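Local coordinates for uncharacterized protein (Candida albicans, PDB 5K04) that probably serves as the non-catalytic subunit of the NatB N-terminal acetyltransferase complex, pairing with the NAT3 subunit, at residues 513-516 with 517-521; 454-457 with 458-462; 182-185 with 186-189; 93-96 with 97-101. All coordinates share one frame; numbering follows the deposited sequence.

How the interactions relate
All four contacts are local, each within a helix or at its start, in a chain that is about two-thirds helix and has no strand. Along the sequence interaction 4 (helix 91-104) comes first, then interaction 3 (the start of helix 185-192), interaction 2 (the start of helix 456-485) and interaction 1 (helix 506-521). Interactions 1 and 2 are neighbours, their centres about 9 Å apart: W462 and P454 pack on K514, I515 and I518. Interaction 3 lies across the chain's centre, about 51 Å from interaction 1 and 33 Å from interaction 4 between centres. Of the four, only interaction 3 touches the NAT3 chain; the others join helices within this subunit.

Interaction 1. Residues 513-516 with 517-521; sequences AKIL and QISTI
Four successive backbone bonds join 513-516 to 517-521: Q517 N to A513 O, I518 N to K514 O, S519 N to I515 O and T520 N to L516 O. The one from I518 N to K514 O, 3.1 Å long, is the straightest, with an N-H...O angle of 173°.

Hydroxyl chemistry adds to this ladder. S519 OG sits beside its own backbone N (chi1 -80°), folded back over the preceding turn, and gives a weak bond of 3.0 Å to I515 O; that carbonyl is thus shared between an amide and a hydroxyl. T520 turns its methyl, not its oxygen, to the same turn: CG2 lies 3.0 Å from L516 O, while OG1 bonds to Y581.

Apolar contact comes from K514 and I518, where I518 CD1 reaches K514 CG at 4.0 Å. Separately, the I518 CG1 methylene packs its CH on a backbone carbonyl, 3.2 Å from K514 O. Bending at chi2 (81°), the lysine chain carries NZ off to the carbonyls of T450 and T452. Q517 instead runs extended to place NE2 on E671.

Different faces of this segment meet helices 456-485, 525-537, 571-584 and 661-682. Such a helix, enclosed by its neighbours in a stacked helical array, is consistent with the TPR-clan assignment of the family.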
loop_
_atom_site.group_PDB
_atom_site.type_symbol
_atom_site.label_atom_id
_atom_site.label_comp_id
_atom_site.label_asym_id
_atom_site.label_seq_id
_atom_site.Cartn_x
_atom_site.Cartn_y
_atom_site.Cartn_z
ATOM N N ALA A 513 -6.325 -6.562 -14.976
ATOM C CA ALA A 513 -7.455 -6.225 -15.846
ATOM C C ALA A 513 -7.052 -5.218 -16.917
ATOM O O ALA A 513 -7.451 -5.340 -18.082
ATOM C CB ALA A 513 -8.603 -5.658 -15.014
ATOM N N LYS A 514 -6.246 -4.223 -16.529
ATOM C CA LYS A 514 -5.819 -3.168 -17.440
ATOM C C LYS A 514 -4.861 -3.699 -18.504
ATOM O O LYS A 514 -4.934 -3.301 -19.672
ATOM C CB LYS A 514 -5.171 -2.049 -16.630
ATOM C CG LYS A 514 -4.978 -0.779 -17.394
ATOM C CD LYS A 514 -6.259 0.045 -17.444
ATOM C CE LYS A 514 -5.939 1.416 -18.034
ATOM N NZ LYS A 514 -7.124 2.294 -18.082
ATOM N N ILE A 515 -3.953 -4.592 -18.117
ATOM C CA ILE A 515 -3.062 -5.228 -19.082
ATOM C C ILE A 515 -3.860 -6.021 -20.107
ATOM O O ILE A 515 -3.582 -5.974 -21.318
ATOM C CB ILE A 515 -2.052 -6.124 -18.349
ATOM C CG1 ILE A 515 -1.012 -5.256 -17.629
ATOM C CG2 ILE A 515 -1.423 -7.138 -19.324
ATOM C CD1 ILE A 515 -0.259 -6.014 -16.549
ATOM N N LEU A 516 -4.831 -6.798 -19.632
ATOM C CA LEU A 516 -5.640 -7.604 -20.535
ATOM C C LEU A 516 -6.403 -6.717 -21.510
ATOM O O LEU A 516 -6.386 -6.950 -22.720
ATOM C CB LEU A 516 -6.592 -8.476 -19.719
ATOM C CG LEU A 516 -5.895 -9.590 -18.941
ATOM C CD1 LEU A 516 -6.824 -10.197 -17.886
ATOM C CD2 LEU A 516 -5.415 -10.630 -19.931
ATOM N N GLN A 517 -7.022 -5.652 -20.998
ATOM C CA GLN A 517 -7.854 -4.791 -21.833
ATOM C C GLN A 517 -7.044 -4.172 -22.963
ATOM O O GLN A 517 -7.447 -4.221 -24.130
ATOM C CB GLN A 517 -8.500 -3.694 -20.975
ATOM C CG GLN A 517 -9.219 -2.631 -21.809
ATOM C CD GLN A 517 -9.931 -1.602 -20.962
ATOM O OE1 GLN A 517 -9.334 -0.602 -20.548
ATOM N NE2 GLN A 517 -11.220 -1.838 -20.699
ATOM N N ILE A 518 -5.899 -3.573 -22.625
ATOM C CA ILE A 518 -5.055 -2.932 -23.631
ATOM C C ILE A 518 -4.478 -3.974 -24.581
ATOM O O ILE A 518 -4.435 -3.769 -25.804
ATOM C CB ILE A 518 -3.965 -2.100 -22.920
ATOM C CG1 ILE A 518 -4.633 -1.111 -21.945
ATOM C CG2 ILE A 518 -3.059 -1.345 -23.914
ATOM C CD1 ILE A 518 -3.634 -0.362 -21.089
ATOM N N SER A 519 -4.061 -5.127 -24.041
ATOM C CA SER A 519 -3.588 -6.216 -24.893
ATOM C C SER A 519 -4.618 -6.603 -25.951
ATOM O O SER A 519 -4.258 -6.825 -27.110
ATOM C CB SER A 519 -3.218 -7.440 -24.047
ATOM O OG SER A 519 -1.944 -7.273 -23.468
ATOM N N THR A 520 -5.906 -6.715 -25.571
ATOM C CA THR A 520 -6.895 -7.161 -26.557
ATOM C C THR A 520 -7.304 -6.039 -27.502
ATOM O O THR A 520 -7.629 -6.301 -28.661
ATOM C CB THR A 520 -8.150 -7.757 -25.883
ATOM O OG1 THR A 520 -8.981 -6.717 -25.375
ATOM C CG2 THR A 520 -7.778 -8.695 -24.752
ATOM N N ILE A 521 -7.275 -4.792 -27.037
ATOM C CA ILE A 521 -7.599 -3.660 -27.902
ATOM C C ILE A 521 -6.535 -3.494 -28.974
ATOM O O ILE A 521 -6.836 -3.459 -30.170
ATOM C CB ILE A 521 -7.763 -2.384 -27.066
ATOM C CG1 ILE A 521 -9.093 -2.433 -26.315
ATOM C CG2 ILE A 521 -7.658 -1.166 -27.939
ATOM C CD1 ILE A 521 -9.207 -1.367 -25.265
#

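Interaction 2. Residues 454-457 with 458-462; sequences PSKI and NLDAW
This is a helix N-terminus: S455 is the N-cap of helix 456-485, and its hydroxyl accepts from N458 N, while further on K456 and D460 form an ionic pair along the first turns. The start of the helix lies against helix 506-521, where P454 and L459 touch I518.

The capping bond from N458 N to S455 OG is 3.1 Å long with an N-H...O angle of 157°. It depends on the S455 torsion, which sets OG between the backbone N and the carbonyl carbon (chi1 68°) and so turns it to the N458 amide in the first turn. S455 O takes the next amide, L459 N, at 2.9 Å. The N458 carboxamide leans on the serine hydroxyl, its CG 3.0 Å from S455 OG, but it does not bond there; ND2 donates to N453 O just before the segment.

K456 has CG anti to its N and a bend at chi2, which carries its methylenes past the D460 carboxylate. The two side chains cross obliquely. K456 CE lies 3.2 Å from D460 OD2, and the salt bridge proper, K456 NZ to D460 OD1, spans 3.6 Å. OD1 also accepts from the hydroxyl of Y527 on helix 525-537.

Lysine, tyrosine hydroxyl and the positive end of the helix dipole would all tend to stabilise the D460 anion, although K456 O is another acceptor 3.2 Å from OD2.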
loop_
_atom_site.group_PDB
_atom_site.type_symbol
_atom_site.label_atom_id
_atom_site.label_comp_id
_atom_site.label_asym_id
_atom_site.label_seq_id
_atom_site.Cartn_x
_atom_site.Cartn_y
_atom_site.Cartn_z
ATOM N N PRO A 454 -5.473 3.177 -23.908
ATOM C CA PRO A 454 -4.877 1.863 -24.226
ATOM C C PRO A 454 -3.802 1.949 -25.301
ATOM O O PRO A 454 -3.934 1.427 -26.408
ATOM C CB PRO A 454 -6.096 1.052 -24.675
ATOM C CG PRO A 454 -6.986 2.057 -25.302
ATOM C CD PRO A 454 -6.799 3.345 -24.536
ATOM N N SER A 455 -2.701 2.621 -24.973
ATOM C CA SER A 455 -1.554 2.667 -25.864
ATOM C C SER A 455 -0.560 1.557 -25.513
ATOM O O SER A 455 -0.618 0.951 -24.443
ATOM C CB SER A 455 -0.880 4.039 -25.799
ATOM O OG SER A 455 -0.259 4.252 -24.542
ATOM N N LYS A 456 0.371 1.306 -26.445
ATOM C CA LYS A 456 1.417 0.305 -26.240
ATOM C C LYS A 456 2.419 0.754 -25.177
ATOM O O LYS A 456 2.870 -0.054 -24.350
ATOM C CB LYS A 456 2.114 0.029 -27.572
ATOM C CG LYS A 456 3.422 -0.735 -27.477
ATOM C CD LYS A 456 3.224 -2.170 -27.028
ATOM C CE LYS A 456 4.549 -2.921 -27.015
ATOM N NZ LYS A 456 4.356 -4.366 -26.738
ATOM N N ILE A 457 2.768 2.042 -25.178
ATOM C CA ILE A 457 3.651 2.581 -24.143
ATOM C C ILE A 457 3.022 2.434 -22.762
ATOM O O ILE A 457 3.696 2.058 -21.797
ATOM C CB ILE A 457 4.008 4.044 -24.456
ATOM C CG1 ILE A 457 4.863 4.091 -25.721
ATOM C CG2 ILE A 457 4.771 4.672 -23.296
ATOM C CD1 ILE A 457 5.192 5.475 -26.169
ATOM N N ASN A 458 1.722 2.710 -22.652
ATOM C CA ASN A 458 1.040 2.528 -21.376
ATOM C C ASN A 458 0.974 1.049 -20.991
ATOM O O ASN A 458 1.152 0.699 -19.815
ATOM C CB ASN A 458 -0.358 3.142 -21.444
ATOM C CG ASN A 458 -0.336 4.680 -21.592
ATOM O OD1 ASN A 458 0.731 5.316 -21.649
ATOM N ND2 ASN A 458 -1.532 5.275 -21.661
ATOM N N LEU A 459 0.725 0.170 -21.973
ATOM C CA LEU A 459 0.729 -1.268 -21.715
ATOM C C LEU A 459 2.059 -1.717 -21.108
ATOM O O LEU A 459 2.087 -2.416 -20.092
ATOM C CB LEU A 459 0.446 -2.025 -23.014
ATOM C CG LEU A 459 0.703 -3.536 -22.977
ATOM C CD1 LEU A 459 -0.182 -4.226 -21.939
ATOM C CD2 LEU A 459 0.505 -4.164 -24.363
ATOM N N ASP A 460 3.173 -1.306 -21.718
ATOM C CA ASP A 460 4.484 -1.666 -21.190
ATOM C C ASP A 460 4.707 -1.084 -19.801
ATOM O O ASP A 460 5.368 -1.704 -18.963
ATOM C CB ASP A 460 5.576 -1.206 -22.157
ATOM C CG ASP A 460 5.528 -1.951 -23.501
ATOM O OD1 ASP A 460 5.220 -3.163 -23.502
ATOM O OD2 ASP A 460 5.808 -1.321 -24.549
ATOM N N ALA A 461 4.148 0.091 -19.530
ATOM C CA ALA A 461 4.232 0.651 -18.184
ATOM C C ALA A 461 3.439 -0.190 -17.187
ATOM O O ALA A 461 3.894 -0.434 -16.061
ATOM C CB ALA A 461 3.740 2.098 -18.185
ATOM N N TRP A 462 2.253 -0.657 -17.592
ATOM C CA TRP A 462 1.457 -1.515 -16.715
ATOM C C TRP A 462 2.154 -2.839 -16.421
ATOM O O TRP A 462 2.108 -3.335 -15.292
ATOM C CB TRP A 462 0.092 -1.776 -17.336
ATOM C CG TRP A 462 -0.845 -0.636 -17.156
ATOM C CD1 TRP A 462 -1.287 0.230 -18.121
ATOM C CD2 TRP A 462 -1.457 -0.222 -15.934
ATOM N NE1 TRP A 462 -2.145 1.150 -17.568
ATOM C CE2 TRP A 462 -2.261 0.901 -16.226
ATOM C CE3 TRP A 462 -1.406 -0.689 -14.621
ATOM C CZ2 TRP A 462 -3.011 1.552 -15.260
ATOM C CZ3 TRP A 462 -2.153 -0.020 -13.640
ATOM C CH2 TRP A 462 -2.945 1.079 -13.970
#

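Interaction 3. Residues 182-185 with 186-189; sequences FENT and QEIY
N184 OD1 is gripped by two amides of the first turn: E187 N at 3.0 Å (N-H...O 157°) and Q186 N at 2.8 Å, a weak bond because its angle is poor. Placing CG between the backbone N and the carbonyl carbon (chi1 62°) lets the amide oxygen swing over the helix start.

N184 is thereby the N-cap of helix 185-192, and E187 reaches back to the residue before it. Extended beyond CG, the glutamate sets OE1 3.0 Å from E183 N in a nearly straight bond, the amide standing above the carboxylate plane. R143 makes a salt bridge to the same OE1, which probably offsets the nearness of E183 OE2 to E187 OE2. One water accepts from N184 ND2 and donates to E187 OE2, bridging the two side chains.

The F182 ring also meets E187, with OE1 at its edge, 3.9 Å from CD1, and the ring and carboxylate planes 78° apart. I188 CG1 lies 3.6 Å from F182 CB, an apolar contact. The end of Q186 leads away from this turn, its OE1 bonded to N490 N and its side chain packed on P40 of the NAT3 chain.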
loop_
_atom_site.group_PDB
_atom_site.type_symbol
_atom_site.label_atom_id
_atom_site.label_comp_id
_atom_site.label_asym_id
_atom_site.label_seq_id
_atom_site.Cartn_x
_atom_site.Cartn_y
_atom_site.Cartn_z
ATOM N N PHE A 182 15.274 -14.832 29.988
ATOM C CA PHE A 182 15.199 -14.303 28.636
ATOM C C PHE A 182 16.520 -13.647 28.241
ATOM O O PHE A 182 17.185 -13.002 29.054
ATOM C CB PHE A 182 14.040 -13.297 28.515
ATOM C CG PHE A 182 12.688 -13.900 28.773
ATOM C CD1 PHE A 182 12.262 -15.010 28.069
ATOM C CD2 PHE A 182 11.848 -13.379 29.740
ATOM C CE1 PHE A 182 11.024 -15.579 28.316
ATOM C CE2 PHE A 182 10.610 -13.940 29.979
ATOM C CZ PHE A 182 10.200 -15.044 29.267
ATOM N N GLU A 183 16.884 -13.805 26.974
ATOM C CA GLU A 183 18.178 -13.352 26.495
ATOM C C GLU A 183 18.111 -12.048 25.711
ATOM O O GLU A 183 19.151 -11.415 25.511
ATOM C CB GLU A 183 18.823 -14.440 25.625
ATOM C CG GLU A 183 19.218 -15.696 26.420
ATOM C CD GLU A 183 19.469 -16.907 25.533
ATOM O OE1 GLU A 183 19.478 -18.047 26.062
ATOM O OE2 GLU A 183 19.650 -16.709 24.311
ATOM N N ASN A 184 16.926 -11.628 25.265
ATOM C CA ASN A 184 16.817 -10.406 24.487
ATOM C C ASN A 184 15.385 -9.892 24.550
ATOM O O ASN A 184 14.482 -10.547 25.076
ATOM C CB ASN A 184 17.255 -10.621 23.039
ATOM C CG ASN A 184 16.389 -11.622 22.327
ATOM O OD1 ASN A 184 15.191 -11.392 22.111
ATOM N ND2 ASN A 184 16.996 -12.745 21.926
ATOM N N THR A 185 15.194 -8.704 23.974
ATOM C CA THR A 185 13.921 -7.999 24.056
ATOM C C THR A 185 12.861 -8.589 23.129
ATOM O O THR A 185 11.667 -8.351 23.345
ATOM C CB THR A 185 14.154 -6.508 23.758
ATOM O OG1 THR A 185 12.895 -5.840 23.719
ATOM C CG2 THR A 185 14.802 -6.319 22.419
ATOM N N GLN A 186 13.274 -9.378 22.125
ATOM C CA GLN A 186 12.320 -10.083 21.268
ATOM C C GLN A 186 11.613 -11.200 22.027
ATOM O O GLN A 186 10.391 -11.374 21.902
ATOM C CB GLN A 186 13.033 -10.652 20.039
ATOM C CG GLN A 186 13.623 -9.604 19.119
ATOM C CD GLN A 186 12.578 -8.821 18.336
ATOM O OE1 GLN A 186 11.375 -9.085 18.409
ATOM N NE2 GLN A 186 13.046 -7.854 17.561
ATOM N N GLU A 187 12.377 -11.992 22.787
ATOM C CA GLU A 187 11.772 -13.062 23.575
ATOM C C GLU A 187 10.821 -12.482 24.618
ATOM O O GLU A 187 9.705 -12.978 24.799
ATOM C CB GLU A 187 12.860 -13.916 24.244
ATOM C CG GLU A 187 13.913 -14.436 23.298
ATOM C CD GLU A 187 14.959 -15.290 23.986
ATOM O OE1 GLU A 187 14.995 -15.292 25.234
ATOM O OE2 GLU A 187 15.751 -15.959 23.271
ATOM N N ILE A 188 11.249 -11.421 25.305
ATOM C CA ILE A 188 10.388 -10.760 26.280
ATOM C C ILE A 188 9.115 -10.259 25.607
ATOM O O ILE A 188 8.008 -10.436 26.132
ATOM C CB ILE A 188 11.161 -9.624 26.978
ATOM C CG1 ILE A 188 12.319 -10.196 27.812
ATOM C CG2 ILE A 188 10.230 -8.793 27.835
ATOM C CD1 ILE A 188 13.233 -9.142 28.441
ATOM N N TYR A 189 9.249 -9.659 24.418
ATOM C CA TYR A 189 8.074 -9.225 23.666
ATOM C C TYR A 189 7.082 -10.378 23.480
ATOM O O TYR A 189 5.891 -10.238 23.785
ATOM C CB TYR A 189 8.509 -8.636 22.319
ATOM C CG TYR A 189 7.365 -8.384 21.343
ATOM C CD1 TYR A 189 6.574 -7.231 21.435
ATOM C CD2 TYR A 189 7.079 -9.300 20.321
ATOM C CE1 TYR A 189 5.507 -7.007 20.547
ATOM C CE2 TYR A 189 6.036 -9.074 19.413
ATOM C CZ TYR A 189 5.250 -7.934 19.541
ATOM O OH TYR A 189 4.229 -7.719 18.666
HETATM O O HOH W 1 16.284 -15.437 20.513
#

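Interaction 4. Residues 93-96 with 97-101; sequences ESSL and VYENA
E93 O takes V97 N in a helical bond of 3.2 Å, and the V97 methyl CG2, placed beside its own backbone N, presses on the same carbonyl oxygen at 3.1 Å. The E93 side chain itself leads away to L65, L68 and F85, on helices 58-69 and 75-87.

S94 O meets the Y98 ring at its edge, 4.0 Å from CD2 and near the ring plane. That ring is stacked on W116, and S94 OG bonds back to E91 O. Helix 91-104 is packed here between helices 58-69 and 75-87 before it and helix 109-120 after it, an arrangement consistent with the helical repeats of the TPR clan.

S95 O accepts from E99 N at 3.1 Å. E99 CG touches the same oxygen at 3.3 Å, and from there the extended glutamate reaches Y135 with OE1. S95 OG bonds to R131 NE; its modelled approach to E99 OE2 is doubtful.

L96 O receives N100 N at 2.9 Å. The N100 carboxamide, with CG beside the backbone N (chi1 -73°), folds over this carbonyl and meets the leucine branch obliquely: L96 CG is 3.7 Å from N100 ND2, and N100 also packs on L68 of helix 58-69.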
loop_
_atom_site.group_PDB
_atom_site.type_symbol
_atom_site.label_atom_id
_atom_site.label_comp_id
_atom_site.label_asym_id
_atom_site.label_seq_id
_atom_site.Cartn_x
_atom_site.Cartn_y
_atom_site.Cartn_z
ATOM N N GLU A 93 -6.329 -33.579 4.038
ATOM C CA GLU A 93 -5.363 -34.418 3.348
ATOM C C GLU A 93 -4.082 -33.655 3.010
ATOM O O GLU A 93 -2.988 -34.224 3.088
ATOM C CB GLU A 93 -6.011 -35.004 2.093
ATOM C CG GLU A 93 -7.118 -36.035 2.366
ATOM C CD GLU A 93 -8.451 -35.418 2.779
ATOM O OE1 GLU A 93 -8.614 -34.185 2.667
ATOM O OE2 GLU A 93 -9.340 -36.180 3.216
ATOM N N SER A 94 -4.184 -32.369 2.651
ATOM C CA SER A 94 -2.980 -31.593 2.337
ATOM C C SER A 94 -2.033 -31.506 3.530
ATOM O O SER A 94 -0.817 -31.397 3.350
ATOM C CB SER A 94 -3.351 -30.188 1.860
ATOM O OG SER A 94 -3.943 -29.432 2.897
ATOM N N SER A 95 -2.568 -31.559 4.748
ATOM C CA SER A 95 -1.731 -31.583 5.942
ATOM C C SER A 95 -1.242 -32.995 6.253
ATOM O O SER A 95 -0.103 -33.181 6.697
ATOM C CB SER A 95 -2.512 -30.996 7.127
ATOM O OG SER A 95 -1.883 -31.259 8.369
ATOM N N LEU A 96 -2.086 -34.001 6.010
ATOM C CA LEU A 96 -1.749 -35.370 6.383
ATOM C C LEU A 96 -0.546 -35.919 5.613
ATOM O O LEU A 96 0.140 -36.818 6.112
ATOM C CB LEU A 96 -2.975 -36.264 6.184
ATOM C CG LEU A 96 -3.199 -37.347 7.248
ATOM C CD1 LEU A 96 -3.114 -36.744 8.653
ATOM C CD2 LEU A 96 -4.542 -38.031 7.027
ATOM N N VAL A 97 -0.279 -35.419 4.403
ATOM C CA VAL A 97 0.880 -35.902 3.653
ATOM C C VAL A 97 2.162 -35.614 4.419
ATOM O O VAL A 97 3.030 -36.480 4.566
ATOM C CB VAL A 97 0.921 -35.276 2.249
ATOM C CG1 VAL A 97 1.863 -36.074 1.357
ATOM C CG2 VAL A 97 -0.454 -35.228 1.645
ATOM N N TYR A 98 2.298 -34.380 4.913
ATOM C CA TYR A 98 3.491 -34.010 5.665
ATOM C C TYR A 98 3.527 -34.705 7.022
ATOM O O TYR A 98 4.572 -35.232 7.425
ATOM C CB TYR A 98 3.541 -32.496 5.836
ATOM C CG TYR A 98 4.039 -31.705 4.638
ATOM C CD1 TYR A 98 5.396 -31.551 4.405
ATOM C CD2 TYR A 98 3.154 -31.058 3.781
ATOM C CE1 TYR A 98 5.863 -30.804 3.327
ATOM C CE2 TYR A 98 3.614 -30.302 2.711
ATOM C CZ TYR A 98 4.972 -30.184 2.488
ATOM O OH TYR A 98 5.442 -29.444 1.428
ATOM N N GLU A 99 2.391 -34.717 7.736
ATOM C CA GLU A 99 2.336 -35.328 9.065
ATOM C C GLU A 99 2.681 -36.808 9.007
ATOM O O GLU A 99 3.392 -37.325 9.877
ATOM C CB GLU A 99 0.951 -35.145 9.684
ATOM C CG GLU A 99 0.520 -33.705 9.890
ATOM C CD GLU A 99 -0.860 -33.590 10.516
ATOM O OE1 GLU A 99 -1.088 -34.197 11.582
ATOM O OE2 GLU A 99 -1.722 -32.905 9.929
ATOM N N ASN A 100 2.171 -37.509 7.996
ATOM C CA ASN A 100 2.495 -38.921 7.850
ATOM C C ASN A 100 3.985 -39.111 7.612
ATOM O O ASN A 100 4.593 -40.042 8.151
ATOM C CB ASN A 100 1.676 -39.535 6.711
ATOM C CG ASN A 100 0.202 -39.728 7.078
ATOM O OD1 ASN A 100 -0.154 -39.820 8.254
ATOM N ND2 ASN A 100 -0.655 -39.785 6.066
ATOM N N ALA A 101 4.597 -38.218 6.828
ATOM C CA ALA A 101 6.027 -38.330 6.549
ATOM C C ALA A 101 6.859 -38.063 7.799
ATOM O O ALA A 101 7.844 -38.761 8.061
ATOM C CB ALA A 101 6.419 -37.364 5.428
#